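PDB 2EJX: Stk_08120 from Sulfolobus tokodaii str. 7, which probably carries fatty acids, a role proposed for its thermoacidophile-specific family, using a fold related to that of Bet v 1. Local coordinates for residues 22-27 with 94-99; 28-33 with 84-89; 39-42 with 48-51; 75-80 with 98-103. All blocks are in the same frame, centred on the assembly; numbering follows the deposited sequence.

Interaction 1: residues 22-27 with 94-99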
loop_
_atom_site.group_PDB
_atom_site.type_symbol
_atom_site.label_atom_id
_atom_site.label_comp_id
_atom_site.label_asym_id
_atom_site.label_seq_id
_atom_site.Cartn_x
_atom_site.Cartn_y
_atom_site.Cartn_z
ATOM N N THR A 22 -5.518 8.938 -5.600
ATOM C CA THR A 22 -6.107 8.055 -6.601
ATOM C C THR A 22 -5.209 6.874 -6.981
ATOM O O THR A 22 -5.687 5.746 -7.091
ATOM C CB THR A 22 -6.566 8.837 -7.880
ATOM O OG1 THR A 22 -7.506 9.834 -7.500
ATOM C CG2 THR A 22 -7.251 7.909 -8.877
ATOM N N ILE A 23 -3.909 7.126 -7.195
ATOM C CA ILE A 23 -2.960 6.069 -7.460
ATOM C C ILE A 23 -2.873 5.084 -6.269
ATOM O O ILE A 23 -2.857 3.883 -6.471
ATOM C CB ILE A 23 -1.575 6.647 -7.948
ATOM C CG1 ILE A 23 -1.787 7.336 -9.300
ATOM C CG2 ILE A 23 -0.431 5.596 -8.003
ATOM C CD1 ILE A 23 -0.548 8.201 -9.751
ATOM N N PHE A 24 -2.874 5.587 -5.060
ATOM C CA PHE A 24 -2.824 4.718 -3.881
ATOM C C PHE A 24 -4.086 3.837 -3.770
ATOM O O PHE A 24 -4.011 2.729 -3.211
ATOM C CB PHE A 24 -2.598 5.552 -2.604
ATOM C CG PHE A 24 -1.150 5.712 -2.250
ATOM C CD1 PHE A 24 -0.418 4.616 -1.790
ATOM C CD2 PHE A 24 -0.502 6.960 -2.389
ATOM C CE1 PHE A 24 0.936 4.736 -1.467
ATOM C CE2 PHE A 24 0.834 7.091 -2.040
ATOM C CZ PHE A 24 1.557 5.987 -1.595
ATOM N N SER A 25 -5.202 4.289 -4.371
ATOM C CA SER A 25 -6.477 3.488 -4.395
ATOM C C SER A 25 -6.429 2.338 -5.392
ATOM O O SER A 25 -7.323 1.492 -5.427
ATOM C CB SER A 25 -7.677 4.380 -4.719
ATOM O OG SER A 25 -7.776 4.662 -6.113
ATOM N N ASP A 26 -5.418 2.316 -6.262
ATOM C CA ASP A 26 -5.164 1.153 -7.114
ATOM C C ASP A 26 -4.311 0.096 -6.402
ATOM O O ASP A 26 -3.113 0.296 -6.147
ATOM C CB ASP A 26 -4.463 1.603 -8.409
ATOM C CG ASP A 26 -4.192 0.453 -9.386
ATOM O OD1 ASP A 26 -4.582 -0.716 -9.103
ATOM O OD2 ASP A 26 -3.581 0.724 -10.454
ATOM N N PRO A 27 -4.905 -1.077 -6.112
ATOM C CA PRO A 27 -4.098 -2.026 -5.356
ATOM C C PRO A 27 -2.912 -2.569 -6.133
ATOM O O PRO A 27 -1.951 -3.027 -5.528
ATOM C CB PRO A 27 -5.124 -3.162 -5.011
ATOM C CG PRO A 27 -6.137 -3.081 -6.029
ATOM C CD PRO A 27 -6.256 -1.610 -6.392
ATOM N N ASN A 94 -0.255 18.658 0.832
ATOM C CA ASN A 94 1.085 18.158 0.490
ATOM C C ASN A 94 1.528 16.973 1.319
ATOM O O ASN A 94 2.699 16.681 1.343
ATOM C CB ASN A 94 2.168 19.258 0.644
ATOM C CG ASN A 94 1.983 20.407 -0.324
ATOM O OD1 ASN A 94 2.348 20.314 -1.509
ATOM N ND2 ASN A 94 1.460 21.528 0.185
ATOM N N THR A 95 0.599 16.333 2.044
ATOM C CA THR A 95 0.977 15.349 3.047
ATOM C C THR A 95 -0.099 14.281 3.133
ATOM O O THR A 95 -1.295 14.596 3.142
ATOM C CB THR A 95 1.128 15.980 4.464
ATOM O OG1 THR A 95 1.764 17.249 4.333
ATOM C CG2 THR A 95 1.965 15.106 5.366
ATOM N N LEU A 96 0.341 13.032 3.220
ATOM C CA LEU A 96 -0.538 11.949 3.522
ATOM C C LEU A 96 0.045 11.061 4.608
ATOM O O LEU A 96 1.223 11.191 4.981
ATOM C CB LEU A 96 -0.914 11.155 2.261
ATOM C CG LEU A 96 0.133 10.462 1.397
ATOM C CD1 LEU A 96 0.568 9.071 1.907
ATOM C CD2 LEU A 96 -0.395 10.333 -0.018
ATOM N N GLN A 97 -0.803 10.176 5.129
ATOM C CA GLN A 97 -0.367 9.178 6.111
ATOM C C GLN A 97 -0.757 7.806 5.630
ATOM O O GLN A 97 -1.880 7.619 5.166
ATOM C CB GLN A 97 -1.041 9.474 7.492
ATOM C CG GLN A 97 -0.399 8.751 8.714
ATOM C CD GLN A 97 0.978 9.263 9.175
ATOM O OE1 GLN A 97 1.708 8.561 9.887
ATOM N NE2 GLN A 97 1.321 10.465 8.798
ATOM N N ILE A 98 0.146 6.843 5.803
ATOM C CA ILE A 98 -0.114 5.425 5.528
ATOM C C ILE A 98 -0.028 4.702 6.862
ATOM O O ILE A 98 0.954 4.891 7.605
ATOM C CB ILE A 98 0.930 4.831 4.544
ATOM C CG1 ILE A 98 0.941 5.676 3.248
ATOM C CG2 ILE A 98 0.680 3.333 4.311
ATOM C CD1 ILE A 98 1.883 5.145 2.151
ATOM N N ILE A 99 -1.078 3.939 7.168
ATOM C CA ILE A 99 -1.121 3.182 8.408
ATOM C C ILE A 99 -1.501 1.751 8.031
ATOM O O ILE A 99 -2.561 1.539 7.452
ATOM C CB ILE A 99 -2.221 3.695 9.384
ATOM C CG1 ILE A 99 -2.066 5.195 9.658
ATOM C CG2 ILE A 99 -2.175 2.923 10.694
ATOM C CD1 ILE A 99 -3.090 6.047 8.873
#

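Interaction 2: residues 28-33 with 84-89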
loop_
_atom_site.group_PDB
_atom_site.type_symbol
_atom_site.label_atom_id
_atom_site.label_comp_id
_atom_site.label_asym_id
_atom_site.label_seq_id
_atom_site.Cartn_x
_atom_site.Cartn_y
_atom_site.Cartn_z
ATOM N N ALA A 28 -2.946 -2.494 -7.465
ATOM C CA ALA A 28 -1.821 -2.927 -8.286
ATOM C C ALA A 28 -0.613 -2.022 -8.050
ATOM O O ALA A 28 0.517 -2.394 -8.316
ATOM C CB ALA A 28 -2.208 -2.880 -9.744
ATOM N N PHE A 29 -0.873 -0.818 -7.568
ATOM C CA PHE A 29 0.217 0.069 -7.155
ATOM C C PHE A 29 0.641 -0.227 -5.732
ATOM O O PHE A 29 1.798 -0.666 -5.457
ATOM C CB PHE A 29 -0.189 1.561 -7.289
ATOM C CG PHE A 29 0.853 2.522 -6.752
ATOM C CD1 PHE A 29 2.029 2.799 -7.507
ATOM C CD2 PHE A 29 0.700 3.133 -5.520
ATOM C CE1 PHE A 29 3.030 3.663 -7.011
ATOM C CE2 PHE A 29 1.702 4.019 -4.994
ATOM C CZ PHE A 29 2.868 4.307 -5.751
ATOM N N THR A 30 -0.342 -0.081 -4.841
ATOM C CA THR A 30 -0.122 0.033 -3.397
ATOM C C THR A 30 0.410 -1.262 -2.775
ATOM O O THR A 30 1.311 -1.209 -1.938
ATOM C CB THR A 30 -1.405 0.500 -2.718
ATOM O OG1 THR A 30 -1.760 1.795 -3.235
ATOM C CG2 THR A 30 -1.249 0.585 -1.194
ATOM N N ILE A 31 -0.136 -2.412 -3.170
ATOM C CA ILE A 31 0.237 -3.677 -2.531
ATOM C C ILE A 31 1.690 -4.087 -2.835
ATOM O O ILE A 31 2.430 -4.380 -1.908
ATOM C CB ILE A 31 -0.825 -4.832 -2.813
ATOM C CG1 ILE A 31 -2.223 -4.402 -2.358
ATOM C CG2 ILE A 31 -0.447 -6.124 -2.165
ATOM C CD1 ILE A 31 -2.357 -4.126 -0.912
ATOM N N PRO A 32 2.117 -4.113 -4.128
ATOM C CA PRO A 32 3.525 -4.418 -4.390
ATOM C C PRO A 32 4.494 -3.393 -3.780
ATOM O O PRO A 32 5.604 -3.753 -3.373
ATOM C CB PRO A 32 3.602 -4.400 -5.922
ATOM C CG PRO A 32 2.152 -4.684 -6.343
ATOM C CD PRO A 32 1.371 -3.924 -5.385
ATOM N N GLN A 33 4.059 -2.152 -3.666
ATOM C CA GLN A 33 4.918 -1.092 -3.078
ATOM C C GLN A 33 5.164 -1.247 -1.589
ATOM O O GLN A 33 6.236 -0.843 -1.113
ATOM C CB GLN A 33 4.372 0.312 -3.340
ATOM C CG GLN A 33 4.487 0.816 -4.776
ATOM C CD GLN A 33 5.904 1.199 -5.201
ATOM O OE1 GLN A 33 6.168 1.488 -6.394
ATOM N NE2 GLN A 33 6.808 1.205 -4.261
ATOM N N GLY A 84 -6.123 -7.738 8.045
ATOM C CA GLY A 84 -5.839 -6.389 8.438
ATOM C C GLY A 84 -6.463 -5.329 7.573
ATOM O O GLY A 84 -7.281 -5.643 6.715
ATOM N N ILE A 85 -6.092 -4.075 7.855
ATOM C CA ILE A 85 -6.501 -2.922 7.027
ATOM C C ILE A 85 -5.289 -2.034 6.740
ATOM O O ILE A 85 -4.490 -1.734 7.639
ATOM C CB ILE A 85 -7.620 -2.064 7.738
ATOM C CG1 ILE A 85 -8.805 -2.976 8.104
ATOM C CG2 ILE A 85 -8.136 -1.007 6.818
ATOM C CD1 ILE A 85 -9.927 -2.335 8.875
ATOM N N LEU A 86 -5.167 -1.612 5.487
ATOM C CA LEU A 86 -4.196 -0.576 5.110
ATOM C C LEU A 86 -4.942 0.717 4.827
ATOM O O LEU A 86 -5.831 0.757 3.966
ATOM C CB LEU A 86 -3.406 -1.015 3.875
ATOM C CG LEU A 86 -2.325 -0.082 3.301
ATOM C CD1 LEU A 86 -1.264 0.084 4.281
ATOM C CD2 LEU A 86 -1.756 -0.775 2.079
ATOM N N TYR A 87 -4.570 1.773 5.536
ATOM C CA TYR A 87 -5.162 3.081 5.301
ATOM C C TYR A 87 -4.191 4.012 4.609
ATOM O O TYR A 87 -3.028 4.059 4.968
ATOM C CB TYR A 87 -5.495 3.759 6.616
ATOM C CG TYR A 87 -6.357 2.934 7.528
ATOM C CD1 TYR A 87 -7.733 3.101 7.532
ATOM C CD2 TYR A 87 -5.787 1.975 8.382
ATOM C CE1 TYR A 87 -8.533 2.344 8.370
ATOM C CE2 TYR A 87 -6.587 1.217 9.230
ATOM C CZ TYR A 87 -7.963 1.406 9.209
ATOM O OH TYR A 87 -8.802 0.662 10.046
ATOM N N ILE A 88 -4.711 4.784 3.653
ATOM C CA ILE A 88 -3.998 5.939 3.116
ATOM C C ILE A 88 -4.878 7.204 3.316
ATOM O O ILE A 88 -5.993 7.280 2.787
ATOM C CB ILE A 88 -3.531 5.718 1.638
ATOM C CG1 ILE A 88 -2.766 4.372 1.476
ATOM C CG2 ILE A 88 -2.606 6.905 1.196
ATOM C CD1 ILE A 88 -3.627 3.163 0.973
ATOM N N ARG A 89 -4.404 8.162 4.133
ATOM C CA ARG A 89 -5.222 9.306 4.528
ATOM C C ARG A 89 -4.557 10.602 4.087
ATOM O O ARG A 89 -3.393 10.808 4.371
ATOM C CB ARG A 89 -5.460 9.344 6.037
ATOM C CG ARG A 89 -6.098 8.072 6.618
ATOM C CD ARG A 89 -6.199 8.185 8.157
ATOM N NE ARG A 89 -6.885 7.013 8.729
ATOM C CZ ARG A 89 -6.589 6.448 9.899
ATOM N NH1 ARG A 89 -5.636 6.953 10.683
ATOM N NH2 ARG A 89 -7.277 5.384 10.299
#

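Interaction 3: residues 39-42 with 48-51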
loop_
_atom_site.group_PDB
_atom_site.type_symbol
_atom_site.label_atom_id
_atom_site.label_comp_id
_atom_site.label_asym_id
_atom_site.label_seq_id
_atom_site.Cartn_x
_atom_site.Cartn_y
_atom_site.Cartn_z
ATOM N N ALA A 39 5.348 -10.995 -5.273
ATOM C CA ALA A 39 5.847 -11.560 -6.537
ATOM C C ALA A 39 4.738 -11.842 -7.581
ATOM O O ALA A 39 5.038 -12.134 -8.755
ATOM C CB ALA A 39 6.674 -12.838 -6.287
ATOM N N SER A 40 3.490 -11.776 -7.134
ATOM C CA SER A 40 2.303 -11.918 -7.980
ATOM C C SER A 40 1.212 -10.948 -7.538
ATOM O O SER A 40 1.063 -10.680 -6.356
ATOM C CB SER A 40 1.806 -13.356 -7.934
ATOM O OG SER A 40 2.834 -14.184 -8.463
ATOM N N ILE A 41 0.457 -10.394 -8.488
ATOM C CA ILE A 41 -0.695 -9.562 -8.158
ATOM C C ILE A 41 -1.704 -9.696 -9.303
ATOM O O ILE A 41 -1.306 -9.717 -10.456
ATOM C CB ILE A 41 -0.303 -8.077 -7.879
ATOM C CG1 ILE A 41 -1.528 -7.205 -7.562
ATOM C CG2 ILE A 41 0.506 -7.499 -9.008
ATOM C CD1 ILE A 41 -1.557 -6.628 -6.135
ATOM N N LYS A 42 -2.974 -9.853 -8.944
ATOM C CA LYS A 42 -4.079 -9.970 -9.888
ATOM C C LYS A 42 -5.062 -8.868 -9.568
ATOM O O LYS A 42 -5.562 -8.789 -8.443
ATOM C CB LYS A 42 -4.760 -11.328 -9.781
ATOM C CG LYS A 42 -5.558 -11.698 -11.019
ATOM C CD LYS A 42 -6.406 -12.932 -10.856
ATOM C CE LYS A 42 -7.773 -12.566 -10.266
ATOM N NZ LYS A 42 -8.905 -13.408 -10.827
ATOM N N ILE A 48 -10.636 -4.922 -6.430
ATOM C CA ILE A 48 -10.289 -6.213 -5.820
ATOM C C ILE A 48 -8.913 -6.674 -6.232
ATOM O O ILE A 48 -8.502 -6.467 -7.369
ATOM C CB ILE A 48 -11.313 -7.342 -6.182
ATOM C CG1 ILE A 48 -12.740 -6.848 -6.052
ATOM C CG2 ILE A 48 -11.110 -8.557 -5.285
ATOM C CD1 ILE A 48 -13.741 -7.757 -6.736
ATOM N N PHE A 49 -8.196 -7.332 -5.320
ATOM C CA PHE A 49 -6.911 -7.854 -5.664
ATOM C C PHE A 49 -6.633 -9.175 -4.969
ATOM O O PHE A 49 -7.191 -9.462 -3.912
ATOM C CB PHE A 49 -5.823 -6.837 -5.272
ATOM C CG PHE A 49 -5.555 -6.795 -3.812
ATOM C CD1 PHE A 49 -4.529 -7.584 -3.272
ATOM C CD2 PHE A 49 -6.317 -5.987 -2.980
ATOM C CE1 PHE A 49 -4.262 -7.566 -1.933
ATOM C CE2 PHE A 49 -6.070 -5.962 -1.619
ATOM C CZ PHE A 49 -5.042 -6.759 -1.094
ATOM N N GLU A 50 -5.764 -9.949 -5.593
ATOM C CA GLU A 50 -5.119 -11.096 -4.961
ATOM C C GLU A 50 -3.633 -10.972 -5.229
ATOM O O GLU A 50 -3.198 -10.684 -6.366
ATOM C CB GLU A 50 -5.638 -12.406 -5.581
ATOM C CG GLU A 50 -7.139 -12.524 -5.565
ATOM C CD GLU A 50 -7.689 -13.475 -6.623
ATOM O OE1 GLU A 50 -7.010 -14.474 -6.955
ATOM O OE2 GLU A 50 -8.807 -13.199 -7.136
ATOM N N ALA A 51 -2.833 -11.230 -4.202
ATOM C CA ALA A 51 -1.408 -11.173 -4.367
ATOM C C ALA A 51 -0.707 -12.286 -3.576
ATOM O O ALA A 51 -1.278 -12.856 -2.652
ATOM C CB ALA A 51 -0.884 -9.794 -3.920
HETATM O O HOH W 1 -9.041 -15.743 -8.938
#

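Interaction 4: residues 75-80 with 98-103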
loop_
_atom_site.group_PDB
_atom_site.type_symbol
_atom_site.label_atom_id
_atom_site.label_comp_id
_atom_site.label_asym_id
_atom_site.label_seq_id
_atom_site.Cartn_x
_atom_site.Cartn_y
_atom_site.Cartn_z
ATOM N N ILE A 75 -7.965 -0.269 2.521
ATOM C CA ILE A 75 -7.811 -1.569 1.843
ATOM C C ILE A 75 -7.947 -2.651 2.911
ATOM O O ILE A 75 -7.112 -2.766 3.816
ATOM C CB ILE A 75 -6.469 -1.689 1.094
ATOM C CG1 ILE A 75 -6.331 -0.527 0.093
ATOM C CG2 ILE A 75 -6.363 -3.035 0.358
ATOM C CD1 ILE A 75 -5.112 -0.571 -0.838
ATOM N N ILE A 76 -9.029 -3.411 2.821
ATOM C CA ILE A 76 -9.285 -4.492 3.786
ATOM C C ILE A 76 -8.792 -5.796 3.193
ATOM O O ILE A 76 -9.116 -6.132 2.057
ATOM C CB ILE A 76 -10.780 -4.528 4.120
ATOM C CG1 ILE A 76 -11.158 -3.158 4.699
ATOM C CG2 ILE A 76 -11.086 -5.648 5.096
ATOM C CD1 ILE A 76 -12.620 -3.007 5.120
ATOM N N TYR A 77 -7.953 -6.532 3.927
ATOM C CA TYR A 77 -7.365 -7.723 3.330
ATOM C C TYR A 77 -7.379 -8.921 4.294
ATOM O O TYR A 77 -7.489 -8.720 5.508
ATOM C CB TYR A 77 -5.935 -7.451 2.875
ATOM C CG TYR A 77 -4.992 -7.137 4.020
ATOM C CD1 TYR A 77 -4.340 -8.169 4.717
ATOM C CD2 TYR A 77 -4.756 -5.796 4.429
ATOM C CE1 TYR A 77 -3.466 -7.889 5.776
ATOM C CE2 TYR A 77 -3.886 -5.526 5.487
ATOM C CZ TYR A 77 -3.268 -6.583 6.143
ATOM O OH TYR A 77 -2.427 -6.296 7.161
ATOM N N ASP A 78 -7.277 -10.127 3.724
ATOM C CA ASP A 78 -7.079 -11.388 4.474
ATOM C C ASP A 78 -5.983 -12.198 3.872
ATOM O O ASP A 78 -5.823 -12.230 2.680
ATOM C CB ASP A 78 -8.378 -12.242 4.525
ATOM C CG ASP A 78 -8.899 -12.657 3.135
ATOM O OD1 ASP A 78 -9.774 -11.924 2.598
ATOM O OD2 ASP A 78 -8.459 -13.704 2.578
ATOM N N SER A 79 -5.222 -12.922 4.687
ATOM C CA SER A 79 -4.193 -13.783 4.129
ATOM C C SER A 79 -4.032 -14.970 5.044
ATOM O O SER A 79 -4.627 -14.986 6.128
ATOM C CB SER A 79 -2.846 -13.073 4.040
ATOM O OG SER A 79 -2.242 -13.011 5.317
ATOM N N ASP A 80 -3.211 -15.927 4.607
ATOM C CA ASP A 80 -2.901 -17.126 5.404
ATOM C C ASP A 80 -1.995 -16.797 6.601
ATOM O O ASP A 80 -1.691 -17.678 7.418
ATOM C CB ASP A 80 -2.327 -18.275 4.551
ATOM C CG ASP A 80 -1.213 -17.837 3.583
ATOM O OD1 ASP A 80 -0.905 -16.638 3.517
ATOM O OD2 ASP A 80 -0.666 -18.722 2.867
ATOM N N ILE A 98 0.146 6.843 5.803
ATOM C CA ILE A 98 -0.114 5.425 5.528
ATOM C C ILE A 98 -0.028 4.702 6.862
ATOM O O ILE A 98 0.954 4.891 7.605
ATOM C CB ILE A 98 0.930 4.831 4.544
ATOM C CG1 ILE A 98 0.941 5.676 3.248
ATOM C CG2 ILE A 98 0.680 3.333 4.311
ATOM C CD1 ILE A 98 1.883 5.145 2.151
ATOM N N ILE A 99 -1.078 3.939 7.168
ATOM C CA ILE A 99 -1.121 3.182 8.408
ATOM C C ILE A 99 -1.501 1.751 8.031
ATOM O O ILE A 99 -2.561 1.539 7.452
ATOM C CB ILE A 99 -2.221 3.695 9.384
ATOM C CG1 ILE A 99 -2.066 5.195 9.658
ATOM C CG2 ILE A 99 -2.175 2.923 10.694
ATOM C CD1 ILE A 99 -3.090 6.047 8.873
ATOM N N LEU A 100 -0.660 0.787 8.393
ATOM C CA LEU A 100 -0.963 -0.630 8.236
ATOM C C LEU A 100 -1.248 -1.280 9.592
ATOM O O LEU A 100 -0.370 -1.281 10.487
ATOM C CB LEU A 100 0.200 -1.377 7.580
ATOM C CG LEU A 100 -0.056 -2.867 7.282
ATOM C CD1 LEU A 100 -1.224 -3.110 6.310
ATOM C CD2 LEU A 100 1.243 -3.543 6.750
ATOM N N GLU A 101 -2.453 -1.825 9.744
ATOM C CA GLU A 101 -2.816 -2.501 10.990
ATOM C C GLU A 101 -3.121 -3.974 10.698
ATOM O O GLU A 101 -4.070 -4.290 9.988
ATOM C CB GLU A 101 -4.004 -1.806 11.661
ATOM C CG GLU A 101 -3.765 -0.372 12.093
ATOM C CD GLU A 101 -5.010 0.309 12.668
ATOM O OE1 GLU A 101 -6.078 -0.344 12.713
ATOM O OE2 GLU A 101 -4.925 1.527 13.018
ATOM N N HIS A 102 -2.295 -4.874 11.232
ATOM C CA HIS A 102 -2.390 -6.290 10.941
ATOM C C HIS A 102 -2.808 -7.036 12.224
ATOM O O HIS A 102 -2.316 -6.711 13.289
ATOM C CB HIS A 102 -1.024 -6.763 10.455
ATOM C CG HIS A 102 -1.022 -8.146 9.886
ATOM N ND1 HIS A 102 -1.613 -8.454 8.674
ATOM C CD2 HIS A 102 -0.491 -9.302 10.352
ATOM C CE1 HIS A 102 -1.466 -9.744 8.428
ATOM N NE2 HIS A 102 -0.788 -10.281 9.430
ATOM N N ASP A 103 -3.674 -8.033 12.110
ATOM C CA ASP A 103 -4.262 -8.673 13.308
ATOM C C ASP A 103 -3.438 -9.831 13.897
ATOM O O ASP A 103 -3.799 -10.402 14.957
ATOM C CB ASP A 103 -5.742 -9.060 13.097
ATOM C CG ASP A 103 -5.937 -10.375 12.306
ATOM O OD1 ASP A 103 -4.948 -11.051 11.899
ATOM O OD2 ASP A 103 -7.119 -10.735 12.076
#

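Interaction 1: residues 22-27 with 94-99
Phe24 reaches across to Leu96 and Ile98, and the ring carbons beyond CG do the touching. CB points at the strand without meeting any of its atoms, and CG too stays clear. Farther out the ring divides its contacts between two methyls. On the CD2-CE2 side both carbons approach a single methyl, with CE2 4.0 Å from Leu96 CD2. At the CE1-CZ end, CE1 lies 3.8 Å from Ile98 CD1, and CZ at the tip is 3.9 Å from that same Ile98 CD1. Both methyls come at the ring obliquely. The chi1 of Phe24, -91°, is swung well off the usual staggered value near -60°, and in this position the ring meets both residues, Leu96 on one side and Ile98 at the other end. Leu96 and Ile98 alternate with Gln97 along strand 95-102, so both side chains emerge on the sheet face that looks at the helices. This is the helix-grip fold of the Bet v 1-like clan: two short helices and a long C-terminal one lie against a curved antiparallel sheet. Leu122 of helix 105-137 also packs on Phe24, and Phe29 meets its ring edge-to-face. The extended chi2 of Ile98, -177°, carries CD1 out from the strand to CE1 and CZ. Past Phe24 the chain turns, and Asp26 N-caps helix 27-34 through OD1 to Ala28 N, while OD2 forms a salt bridge with Arg137.

Interaction 2: residues 28-33 with 84-89
Within the helix-grip fold, the second short helix, 27-34, is set down on strand 82-92 of the sheet through Thr30, which meets Leu86 and Ile88. One methyl makes the close contacts from the helix: Thr30 CG2 lies 3.6 Å from Leu86 CD2 and 4.1 Å from Ile88 CD1. The threonine and the leucine meet at a slant, whereas Thr30 and Ile88 point tip to tip. With chi1 at -61°, Thr30 holds CG2 opposite its own backbone N and keeps OG1 beside that N, where the hydroxyl probably hydrogen-bonds, over a suspiciously short distance, to Phe24 O, which comes before helix 27-34 in the chain. Leu86 sends CD2 to the threonine methyl, and Ile98 and Leu100 of the adjacent strand 95-102 pack on the same leucine. Ile88 has an unusual chi2 of 96°, which swings CD1 round to the methyl of Thr30; Met21 and Phe24 of helix 17-24 also touch this isoleucine. The helix kinks at Pro32, whose nitrogen has no hydrogen to give to the turn before; the next residue resumes the pattern, Gln33 N bonding to Phe29 O at 3.2 Å. With the hydroxyl probably engaged by Phe24 O, Thr30 offers the strand its methyl: the contact rests on methyl-methyl packing with no directional bond, in keeping with an oily interior beneath the helices.

Interaction 3: residues 39-42 with 48-51
Lys42 and Glu50 face each other as an antiparallel hydrogen-bonded pair, and their backbones form the tight part of this contact. Lys42 N donates to Glu50 O over 2.7 Å, arriving almost in line with the carbonyl, and Glu50 N returns a bond of 3.1 Å to Lys42 O. CA-H...O contacts add to the two bonds, among them Ile41 CA to Glu50 O at 3.3 Å. Ile41 and Ala51 form the neighbouring non-hydrogen-bonded pair on the inner face, where Ile41 CD1 sits 3.9 Å from Ala51 CB and 4.2 Å from Phe49 CD1. Ile31 and Pro32 of helix 27-34 close over this isoleucine, and Ile31 also packs on Phe49. The other face is looser and turned to solvent. There the side chains of Lys42 and Glu50 run alongside each other, pointing the same way, and the lysine chain bends at chi3 and chi4. Their salt bridge is long, 3.7 Å from Lys42 NZ to Glu50 OE2. A water joins the same two groups, accepting from Lys42 NZ at 3.0 Å and donating to Glu50 OE1, so the two charges are probably coupled partly through this water. Toward the start of strand 38-42, Ala39 and Ser40 both stand opposite Glu52, a classic beta bulge. Together the strands make a beta hairpin at one edge of the sheet, directly after the helix pair, as in the order of elements of Bet v 1-like helix-grip proteins.

Interaction 4: residues 75-80 with 98-103
Tyr77 and His102 join their rims through a hydrogen bond of 2.8 Å between Tyr77 OH and His102 ND1. The two rings are turned only 13° from coplanar, with centroids 5.7 Å apart, so neither overlies the other; ND1 lies at the tyrosine's edge, in its plane. Tyr77 gets there with chi1 at 65°, its CG lodged between backbone N and carbonyl carbon, which throws the phenol across the sheet instead of along its own strand. His102 takes the extended choice, chi1 -170°, carrying the imidazole out to meet it. The other ring nitrogen, NE2, hydrogen-bonds to Arg81 O, so both nitrogens are held and the rotation of the imidazole is fixed from two sides. In the antiparallel sheet of this helix-grip fold, strands 72-79 and 95-102 are not adjacent: strand 82-92 runs between them, and the segment axes come no nearer than 9.5 Å. The phenol spans that middle strand beside Gly84, a residue with no side chain to obstruct it, and Phe35 meets the phenol ring edge-to-face. Leu100, two residues before the histidine, crosses the tyrosine at about a right angle. Its CD1 is 3.5 Å from Tyr77 OH and 3.7 Å from Tyr77 CE2, approaching the ring obliquely. Val115 of helix 105-137 packs on the same leucine, and Thr107 of that helix touches His102, near the point where strand 95-102 gives way to the helix.

Overall arrangement
All four contacts belong to one helix-grip unit, a curved sheet with its helices. Interactions 1 and 2, centres about 7 Å apart, set the two consecutive short helices on neighbouring strands. Interaction 4, about 8 Å from interaction 2 between centres, spans the strand used by interaction 2 and shares strand 95-102 with interaction 1. Interaction 3 lies at the far edge, about 18 Å from interaction 1 between centres, yet is tied inward: Phe49 CE2 approaches Ile75 CG2 at 3.5 Å, and Ile31 CD1 approaches Phe49 CZ at 3.8 Å. Bet v 1-like relatives often bind hydrophobic ligands between sheet and helices; whether fatty acids bind there here is not settled by these contacts, and no ligand marks a site.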